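Side-chain contacts in transaminase (Bacillus megaterium, PDB 5G0A), which probably transfers amino groups between amines and carbonyl compounds, with S selectivity, using pyridoxal-5'-phosphate as cofactor: residues E270-G274 with F275-G279; E351-V354 with E355-K358; D54-N57 with Q58-V62; L345-M348 with M349-N352. One frame throughout, in Å; residues are numbered along the deposited sequence.

Contact 1: residues E270-G274 with F275-G279; sequences EVLTG and FGRTG. With PLP (pyridoxal-5'-phosphate), chain K.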
# COMPACT_ATOMS: atom_id res chain seq x y z
N GLU B 270 16.67 -4.75 20.62
CA GLU B 270 17.93 -4.91 21.34
C GLU B 270 19.02 -5.50 20.47
O GLU B 270 19.99 -6.04 20.99
CB GLU B 270 17.74 -5.85 22.53
CG GLU B 270 16.93 -5.29 23.71
CD GLU B 270 17.70 -4.26 24.54
OE1 GLU B 270 18.96 -4.22 24.50
OE2 GLU B 270 17.05 -3.47 25.27
N VAL B 271 18.87 -5.44 19.15
CA VAL B 271 19.89 -6.08 18.30
C VAL B 271 21.24 -5.44 18.53
O VAL B 271 22.25 -6.15 18.60
CB VAL B 271 19.52 -6.00 16.79
CG1 VAL B 271 20.71 -6.43 15.92
CG2 VAL B 271 18.32 -6.89 16.51
N LEU B 272 21.28 -4.12 18.66
CA LEU B 272 22.54 -3.46 18.95
C LEU B 272 22.84 -3.32 20.45
O LEU B 272 23.97 -3.60 20.88
CB LEU B 272 22.64 -2.11 18.23
CG LEU B 272 24.04 -1.47 18.23
CD1 LEU B 272 24.36 -0.86 16.87
CD2 LEU B 272 24.14 -0.46 19.36
N THR B 273 21.85 -2.92 21.24
CA THR B 273 22.13 -2.66 22.67
C THR B 273 22.17 -3.91 23.54
O THR B 273 22.49 -3.83 24.74
CB THR B 273 21.10 -1.69 23.28
OG1 THR B 273 19.79 -2.22 23.08
CG2 THR B 273 21.23 -0.30 22.64
N GLY B 274 21.85 -5.06 22.95
CA GLY B 274 21.76 -6.30 23.69
C GLY B 274 23.09 -6.91 24.09
O GLY B 274 24.13 -6.60 23.51
N PHE B 275 23.03 -7.79 25.08
CA PHE B 275 24.17 -8.62 25.50
C PHE B 275 25.39 -7.84 25.95
O PHE B 275 26.49 -8.01 25.43
CB PHE B 275 24.46 -9.73 24.46
CG PHE B 275 23.27 -10.61 24.27
CD1 PHE B 275 22.96 -11.58 25.21
CD2 PHE B 275 22.38 -10.38 23.19
CE1 PHE B 275 21.82 -12.35 25.08
CE2 PHE B 275 21.23 -11.15 23.06
CZ PHE B 275 20.96 -12.15 23.99
N GLY B 276 25.15 -6.97 26.93
CA GLY B 276 26.23 -6.32 27.67
C GLY B 276 26.75 -5.04 27.07
O GLY B 276 27.57 -4.34 27.69
N ARG B 277 26.29 -4.71 25.85
CA ARG B 277 26.77 -3.56 25.11
C ARG B 277 26.73 -2.25 25.91
O ARG B 277 27.59 -1.38 25.75
CB ARG B 277 25.96 -3.41 23.78
CG ARG B 277 26.25 -2.19 22.91
CD ARG B 277 27.72 -2.06 22.51
NE ARG B 277 28.18 -3.27 21.82
CZ ARG B 277 29.44 -3.51 21.46
NH1 ARG B 277 30.39 -2.59 21.70
NH2 ARG B 277 29.76 -4.66 20.86
N THR B 278 25.71 -2.13 26.77
CA THR B 278 25.47 -0.88 27.51
C THR B 278 25.80 -1.03 29.00
O THR B 278 25.46 -0.16 29.81
CB THR B 278 23.99 -0.39 27.39
OG1 THR B 278 23.14 -1.23 28.18
CG2 THR B 278 23.53 -0.40 25.91
N GLY B 279 26.45 -2.14 29.37
CA GLY B 279 26.83 -2.35 30.78
C GLY B 279 25.77 -3.00 31.65
O GLY B 279 25.94 -3.09 32.88
N1 PLP K . 18.16 -3.39 14.61
C2 PLP K . 19.16 -2.63 15.11
C2A PLP K . 18.87 -1.67 16.25
C3 PLP K . 20.54 -2.80 14.62
O3 PLP K . 21.57 -2.10 15.12
C4 PLP K . 20.79 -3.77 13.54
C4A PLP K . 22.21 -4.00 13.02
C5 PLP K . 19.60 -4.50 13.04
C6 PLP K . 18.35 -4.25 13.59
C5A PLP K . 19.68 -5.48 11.89
O4P PLP K . 20.53 -6.58 12.13
P PLP K . 21.16 -7.34 10.85
O1P PLP K . 21.80 -8.52 11.53
O2P PLP K . 20.05 -7.71 9.88
O3P PLP K . 22.15 -6.38 10.25
O HOH W 1 26.18 -5.13 20.81
O HOH W 2 23.30 -3.75 27.22

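Contact 2: residues E351-V354 with E355-K358; sequences ENFV and EQAK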
# COMPACT_ATOMS: atom_id res chain seq x y z
N GLU B 351 32.60 -15.21 32.81
CA GLU B 351 33.71 -14.26 32.93
C GLU B 351 33.24 -12.86 33.27
O GLU B 351 34.04 -11.92 33.31
CB GLU B 351 34.59 -14.26 31.68
CG GLU B 351 35.19 -15.63 31.38
CD GLU B 351 36.23 -15.64 30.27
OE1 GLU B 351 36.67 -14.56 29.83
OE2 GLU B 351 36.62 -16.75 29.85
N ASN B 352 31.93 -12.73 33.50
CA ASN B 352 31.35 -11.48 33.96
C ASN B 352 31.62 -10.32 32.98
O ASN B 352 32.02 -9.22 33.37
CB ASN B 352 31.84 -11.17 35.40
CG ASN B 352 31.71 -12.38 36.33
OD1 ASN B 352 30.62 -12.90 36.58
ND2 ASN B 352 32.84 -12.84 36.85
N PHE B 353 31.40 -10.56 31.68
CA PHE B 353 31.62 -9.51 30.69
C PHE B 353 30.70 -8.30 30.88
O PHE B 353 31.08 -7.18 30.53
CB PHE B 353 31.38 -10.05 29.27
CG PHE B 353 32.56 -10.74 28.66
CD1 PHE B 353 33.15 -11.85 29.28
CD2 PHE B 353 33.07 -10.32 27.44
CE1 PHE B 353 34.24 -12.49 28.70
CE2 PHE B 353 34.17 -10.94 26.87
CZ PHE B 353 34.75 -12.04 27.50
N VAL B 354 29.50 -8.53 31.38
CA VAL B 354 28.55 -7.42 31.56
C VAL B 354 29.11 -6.45 32.60
O VAL B 354 29.18 -5.23 32.38
CB VAL B 354 27.13 -7.92 31.90
CG1 VAL B 354 26.23 -6.76 32.31
CG2 VAL B 354 26.53 -8.70 30.73
N GLU B 355 29.59 -7.02 33.71
CA GLU B 355 30.23 -6.23 34.75
C GLU B 355 31.51 -5.54 34.25
O GLU B 355 31.74 -4.36 34.54
CB GLU B 355 30.47 -7.13 35.97
CG GLU B 355 29.19 -7.56 36.70
CD GLU B 355 28.36 -8.61 35.98
OE1 GLU B 355 28.91 -9.45 35.23
OE2 GLU B 355 27.12 -8.62 36.16
N GLN B 356 32.31 -6.26 33.46
CA GLN B 356 33.49 -5.67 32.81
C GLN B 356 33.15 -4.46 31.93
O GLN B 356 33.88 -3.47 31.90
CB GLN B 356 34.23 -6.71 31.95
CG GLN B 356 35.04 -7.74 32.71
CD GLN B 356 35.82 -8.67 31.77
OE1 GLN B 356 35.62 -9.88 31.77
NE2 GLN B 356 36.69 -8.09 30.95
N ALA B 357 32.03 -4.55 31.20
CA ALA B 357 31.62 -3.48 30.30
C ALA B 357 31.19 -2.23 31.08
O ALA B 357 31.53 -1.14 30.69
CB ALA B 357 30.47 -3.95 29.42
N LYS B 358 30.41 -2.42 32.14
CA LYS B 358 30.01 -1.31 33.01
C LYS B 358 31.26 -0.57 33.50
O LYS B 358 31.36 0.65 33.37
CB LYS B 358 29.18 -1.80 34.20
CG LYS B 358 28.79 -0.68 35.17
CD LYS B 358 27.98 -1.17 36.35
CE LYS B 358 27.48 0.01 37.20
NZ LYS B 358 26.49 -0.42 38.23
O HOH W 3 28.25 -11.06 32.42

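Contact 3: residues D54-N57 with Q58-V62; sequences DFFN and QLYCV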
# COMPACT_ATOMS: atom_id res chain seq x y z
N ASP B 54 40.21 -1.90 16.61
CA ASP B 54 38.91 -1.65 16.00
C ASP B 54 37.91 -1.08 17.01
O ASP B 54 37.24 -1.82 17.71
CB ASP B 54 38.36 -2.97 15.41
CG ASP B 54 37.04 -2.78 14.68
OD1 ASP B 54 36.67 -1.63 14.36
OD2 ASP B 54 36.37 -3.80 14.45
N PHE B 55 37.82 0.25 17.09
CA PHE B 55 36.85 0.86 17.99
C PHE B 55 35.50 1.16 17.32
O PHE B 55 34.76 2.06 17.74
CB PHE B 55 37.44 2.06 18.78
CG PHE B 55 37.93 1.68 20.15
CD1 PHE B 55 38.87 0.66 20.31
CD2 PHE B 55 37.44 2.32 21.30
CE1 PHE B 55 39.32 0.28 21.57
CE2 PHE B 55 37.89 1.95 22.57
CZ PHE B 55 38.83 0.93 22.70
N PHE B 56 35.19 0.39 16.27
CA PHE B 56 33.80 0.18 15.84
C PHE B 56 33.27 -1.17 16.31
O PHE B 56 32.04 -1.39 16.26
CB PHE B 56 33.67 0.23 14.33
CG PHE B 56 33.97 1.57 13.74
CD1 PHE B 56 33.01 2.56 13.68
CD2 PHE B 56 35.24 1.84 13.23
CE1 PHE B 56 33.30 3.80 13.14
CE2 PHE B 56 35.54 3.07 12.68
CZ PHE B 56 34.56 4.06 12.64
N ASN B 57 34.17 -2.07 16.74
CA ASN B 57 33.81 -3.48 17.05
C ASN B 57 33.02 -4.03 15.85
O ASN B 57 31.97 -4.68 16.01
CB ASN B 57 33.02 -3.56 18.38
CG ASN B 57 33.04 -4.93 19.03
OD1 ASN B 57 32.01 -5.42 19.48
ND2 ASN B 57 34.23 -5.56 19.11
N GLN B 58 33.56 -3.78 14.66
CA GLN B 58 32.88 -4.01 13.34
C GLN B 58 31.60 -3.19 13.21
O GLN B 58 31.64 -2.07 12.72
CB GLN B 58 32.65 -5.50 13.06
CG GLN B 58 34.00 -6.23 12.88
CD GLN B 58 34.73 -5.69 11.67
OE1 GLN B 58 34.29 -5.85 10.55
NE2 GLN B 58 35.87 -5.03 11.90
N LEU B 59 30.48 -3.77 13.63
CA LEU B 59 29.19 -3.07 13.64
C LEU B 59 28.62 -3.15 15.05
O LEU B 59 27.45 -3.49 15.23
CB LEU B 59 28.23 -3.68 12.59
CG LEU B 59 28.73 -3.53 11.14
CD1 LEU B 59 27.87 -4.38 10.18
CD2 LEU B 59 28.74 -2.08 10.69
N TYR B 60 29.46 -2.85 16.05
CA TYR B 60 29.07 -2.91 17.46
C TYR B 60 28.52 -4.27 17.77
O TYR B 60 27.50 -4.40 18.43
CB TYR B 60 28.05 -1.79 17.77
CG TYR B 60 28.52 -0.49 17.15
CD1 TYR B 60 29.48 0.28 17.79
CD2 TYR B 60 28.08 -0.09 15.88
CE1 TYR B 60 29.97 1.44 17.20
CE2 TYR B 60 28.57 1.07 15.29
CZ TYR B 60 29.51 1.82 15.95
OH TYR B 60 30.00 2.97 15.39
N CYS B 61 29.22 -5.31 17.31
CA CYS B 61 28.61 -6.64 17.23
C CYS B 61 29.52 -7.81 17.59
O CYS B 61 29.08 -8.97 17.57
CB CYS B 61 28.00 -6.87 15.82
SG CYS B 61 29.20 -6.82 14.46
N VAL B 62 30.76 -7.53 17.95
CA VAL B 62 31.65 -8.62 18.33
C VAL B 62 31.91 -8.51 19.84
O VAL B 62 33.07 -8.36 20.30
CB VAL B 62 32.94 -8.58 17.48
CG1 VAL B 62 33.73 -9.87 17.62
CG2 VAL B 62 32.61 -8.35 16.00

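Contact 4: residues L345-M348 with M349-N352; sequences LEVM and MEEN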
# COMPACT_ATOMS: atom_id res chain seq x y z
N LEU B 345 27.16 -16.94 25.24
CA LEU B 345 26.43 -16.54 26.45
C LEU B 345 27.07 -17.15 27.70
O LEU B 345 27.11 -16.51 28.76
CB LEU B 345 24.95 -16.94 26.34
CG LEU B 345 24.20 -16.21 25.20
CD1 LEU B 345 22.72 -16.58 25.17
CD2 LEU B 345 24.40 -14.71 25.33
N GLU B 346 27.56 -18.38 27.58
CA GLU B 346 28.18 -19.06 28.74
C GLU B 346 29.46 -18.35 29.13
O GLU B 346 29.70 -18.15 30.32
CB GLU B 346 28.43 -20.54 28.43
CG GLU B 346 27.15 -21.35 28.56
CD GLU B 346 27.24 -22.70 27.89
OE1 GLU B 346 28.25 -22.97 27.21
OE2 GLU B 346 26.29 -23.48 28.04
N VAL B 347 30.26 -17.96 28.14
CA VAL B 347 31.50 -17.21 28.39
C VAL B 347 31.21 -15.83 28.99
O VAL B 347 31.84 -15.40 29.96
CB VAL B 347 32.38 -17.08 27.12
CG1 VAL B 347 33.60 -16.20 27.40
CG2 VAL B 347 32.83 -18.45 26.62
N MET B 348 30.25 -15.12 28.38
CA MET B 348 29.79 -13.84 28.88
C MET B 348 29.38 -13.92 30.36
O MET B 348 29.75 -13.07 31.15
CB MET B 348 28.64 -13.36 28.00
CG MET B 348 28.73 -11.90 27.63
SD MET B 348 27.40 -11.46 26.51
CE MET B 348 28.30 -11.30 24.95
N MET B 349 28.63 -14.96 30.74
CA MET B 349 28.19 -15.13 32.12
C MET B 349 29.34 -15.51 33.06
O MET B 349 29.51 -14.91 34.13
CB MET B 349 27.08 -16.18 32.22
CG MET B 349 25.73 -15.74 31.64
SD MET B 349 24.43 -16.98 31.88
CE MET B 349 25.09 -18.32 30.88
N GLU B 350 30.13 -16.50 32.65
CA GLU B 350 31.18 -17.07 33.51
C GLU B 350 32.30 -16.07 33.79
O GLU B 350 32.90 -16.09 34.88
CB GLU B 350 31.73 -18.36 32.90
CG GLU B 350 33.02 -18.19 32.11
CD GLU B 350 33.33 -19.33 31.16
OE1 GLU B 350 32.61 -20.35 31.17
OE2 GLU B 350 34.31 -19.19 30.39
N GLU B 351 32.60 -15.21 32.81
CA GLU B 351 33.71 -14.26 32.93
C GLU B 351 33.24 -12.86 33.27
O GLU B 351 34.04 -11.92 33.31
CB GLU B 351 34.59 -14.26 31.68
CG GLU B 351 35.19 -15.63 31.38
CD GLU B 351 36.23 -15.64 30.27
OE1 GLU B 351 36.67 -14.56 29.83
OE2 GLU B 351 36.62 -16.75 29.85
N ASN B 352 31.93 -12.73 33.50
CA ASN B 352 31.35 -11.48 33.96
C ASN B 352 31.62 -10.32 32.98
O ASN B 352 32.02 -9.22 33.37
CB ASN B 352 31.84 -11.17 35.40
CG ASN B 352 31.71 -12.38 36.33
OD1 ASN B 352 30.62 -12.90 36.58
ND2 ASN B 352 32.84 -12.84 36.85

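Contact 1: residues E270-G274 with F275-G279
Leu-272 and Thr-273 meet Arg-277 and Thr-278 in a buried local contact, inside the loop that leads from strand 265-269 to strand 293-296. Two waters bind its two halves together. The first lies 2.7 Å from Leu-272 O, to which it can donate, and accepts from Arg-277 NE, in the plane of the guanidinium. The second donates to Thr-273 O at 2.6 Å and accepts from Thr-278 N; it also pairs with Thr-278 OG1, which is hydrogen-bonded to His-286 NE2 as well. The side chains add a small apolar touch: Thr-278 CG2 lies 3.8 Å from Thr-273 CB. Arg-277 packs its CG on Leu-272 O at 3.4 Å. Bends at chi2 and chi3 (56° and 57°) then carry the guanidinium away, to Asn-57 OD1 and the carbonyls of Leu-386 and Ala-445. Thr-273 OG1 donates to Glu-270 OE1 at 2.6 Å, coming from above the carboxylate plane. OE1 also accepts from Gly-283 N, which helps fix that carboxylate. The segment ends in a type I beta turn from Gly-276 to Gly-279. At the other end of the contact, Val-271 CG1 rests 3.6 Å from PLP C4, and Leu-272 CB lies 3.3 Å from PLP O3. The arrangement belongs to the cofactor pocket of a class-III aminotransferase.

Contact 2: residues E351-V354 with E355-K358
Phe-353 O accepts from Ala-357 N at 2.9 Å, the shortest backbone bond of this first helical turn. It is not very straight, and the donor is tilted from the carbonyl plane. Asn-352 O receives Gln-356 N at 3.0 Å. That bond is straighter, at 165°, and lies in the carbonyl plane. Lys-358 N follows on Val-354 O at 3.1 Å.

Glu-355 folds back over the start of the helix. Its CG stands anti to the carbonyl carbon, and the bend at chi2 (74°) turns the carboxylate toward Asn-352. There Glu-355 OE1 comes within 3.4 Å of Asn-352 CB. The carboxylate and amide planes are 78° apart. A water accepts from Val-354 N at 3.0 Å and donates weakly to Glu-355 OE1. This water gives the carboxylate a weak, indirect link to the Val-354 N-H, and its negative charge probably suits this end of the helix dipole.

Gln-356 runs extended beside Phe-353, both pointing the same way. Its CG packs 3.4 Å from Asn-352 O. The Phe-353 ring receives Glu-351 CB at its edge and packs on Val-347 and Met-348 of helix 335-350. Val-354 is buried against Trp-281, while Lys-358 stretches outward at the exposed surface. Glu-351 OE2 forms a salt bridge with Lys-70.

Asn-352 is the N-cap residue of helix 353-374, without a capping bond from its side chain. It also has positive phi and finishes helix 335-350 in a Schellman motif, followed at once by the first turn of helix 353-374.

Contact 3: residues D54-N57 with Q58-V62
Asp-54 and Gln-58 cross at about a right angle at an Asx turn, where the chain leaves strand 51-54 for the short, weakly bonded helical segment about 57-60. Asp-54 CG is anti to its own N (chi1 -176°), which directs the carboxylate over the turn. OD1 takes Phe-56 N at 3.1 Å and closes the Asx turn. OD2 is gripped twice, from opposite faces of the carboxylate plane: by Gln-58 N at 2.8 Å, on the syn side, and by Gln-58 NE2 at 2.9 Å. The glutamine chain, bent at chi2, curls back to make the second bond. Its amide plane stands 67° from the carboxylate. Gln-58 OE1 accepts from Trp-86 N of the second subunit, so the same amide ties the turn to that subunit.

Phe-56 and Tyr-60 lie at an oblique angle. Tyr-60 OH sits at the edge of the Phe-56 ring, 3.5 Å from CD1, and is hydrogen-bonded to Arg-442 O. One face of the Tyr-60 ring lies over Phe-56 O, which also accepts from Tyr-60 N.

Asn-57 links the turn to Val-62. Its O accepts from Cys-61 N at 3.1 Å. Its OD1, also used by Arg-277, takes Val-62 N at 2.9 Å from above the amide plane. Asn-57 ND2 returns a bond to Val-62 O at 3.3 Å, with that oxygen almost in the amide plane.

Contact 4: residues L345-M348 with M349-N352
Leu-345, Glu-346 and Val-347 accept regular i to i+4 backbone bonds from Met-349, Glu-350 and Glu-351, at 2.9 to 3.0 Å between N and O, in the last turns of helix 335-350. Met-349 packs on the turn before it. Its CG lies 3.3 Å from Leu-345 O, and the bend at chi3 (-64°) brings CE back to 3.4 Å from the same oxygen. Beyond the segments, Met-349 touches Trp-281 and Ile-100. Leu-345 also faces helix 92-105.

Val-347 meets both acidic chains. It lies alongside Glu-351, pointing the same way, with CG1 3.9 Å from Glu-351 OE2. Glu-350 crosses it at a slant. The Glu-350 chi1 of 97° is unusual; it swings CG to 3.7 Å from Val-347 O and sets OE2 4.1 Å from Val-347 CG2. The carboxylate ends thus lie against the Val-347 methyls.

Lys-70, the partner of Glu-351, also takes Glu-350 OE2 in a salt bridge and so is shared. Glu-346 has its own partner, Lys-96. Two carboxylates near the C-terminal end of a helix would be expected to repel each other and to sit poorly with its dipole. The shared lysine probably offsets both effects.

Overall arrangement
Contact 1 is the hub: it touches the other three and borders the cofactor. Arg-277 NH2 reaches Asn-57 OD1 of contact 3 at 2.8 Å, which ties the PLP loop to the turn at the subunit interface. Phe-275 CD1 packs 3.4 Å from Leu-345 CD2 of contact 4. Gly-276 O lies 3.4 Å from Ala-357 CB of contact 2. Contacts 2 and 4 share Glu-351 and Asn-352, where helix 335-350 gives way to helix 353-374, and their centres are about 8 Å apart. Contact 3 touches neither of them; its nearest atoms are about 7 Å from each. Leu-59 of contact 3 has its side chain about 6 Å from PLP.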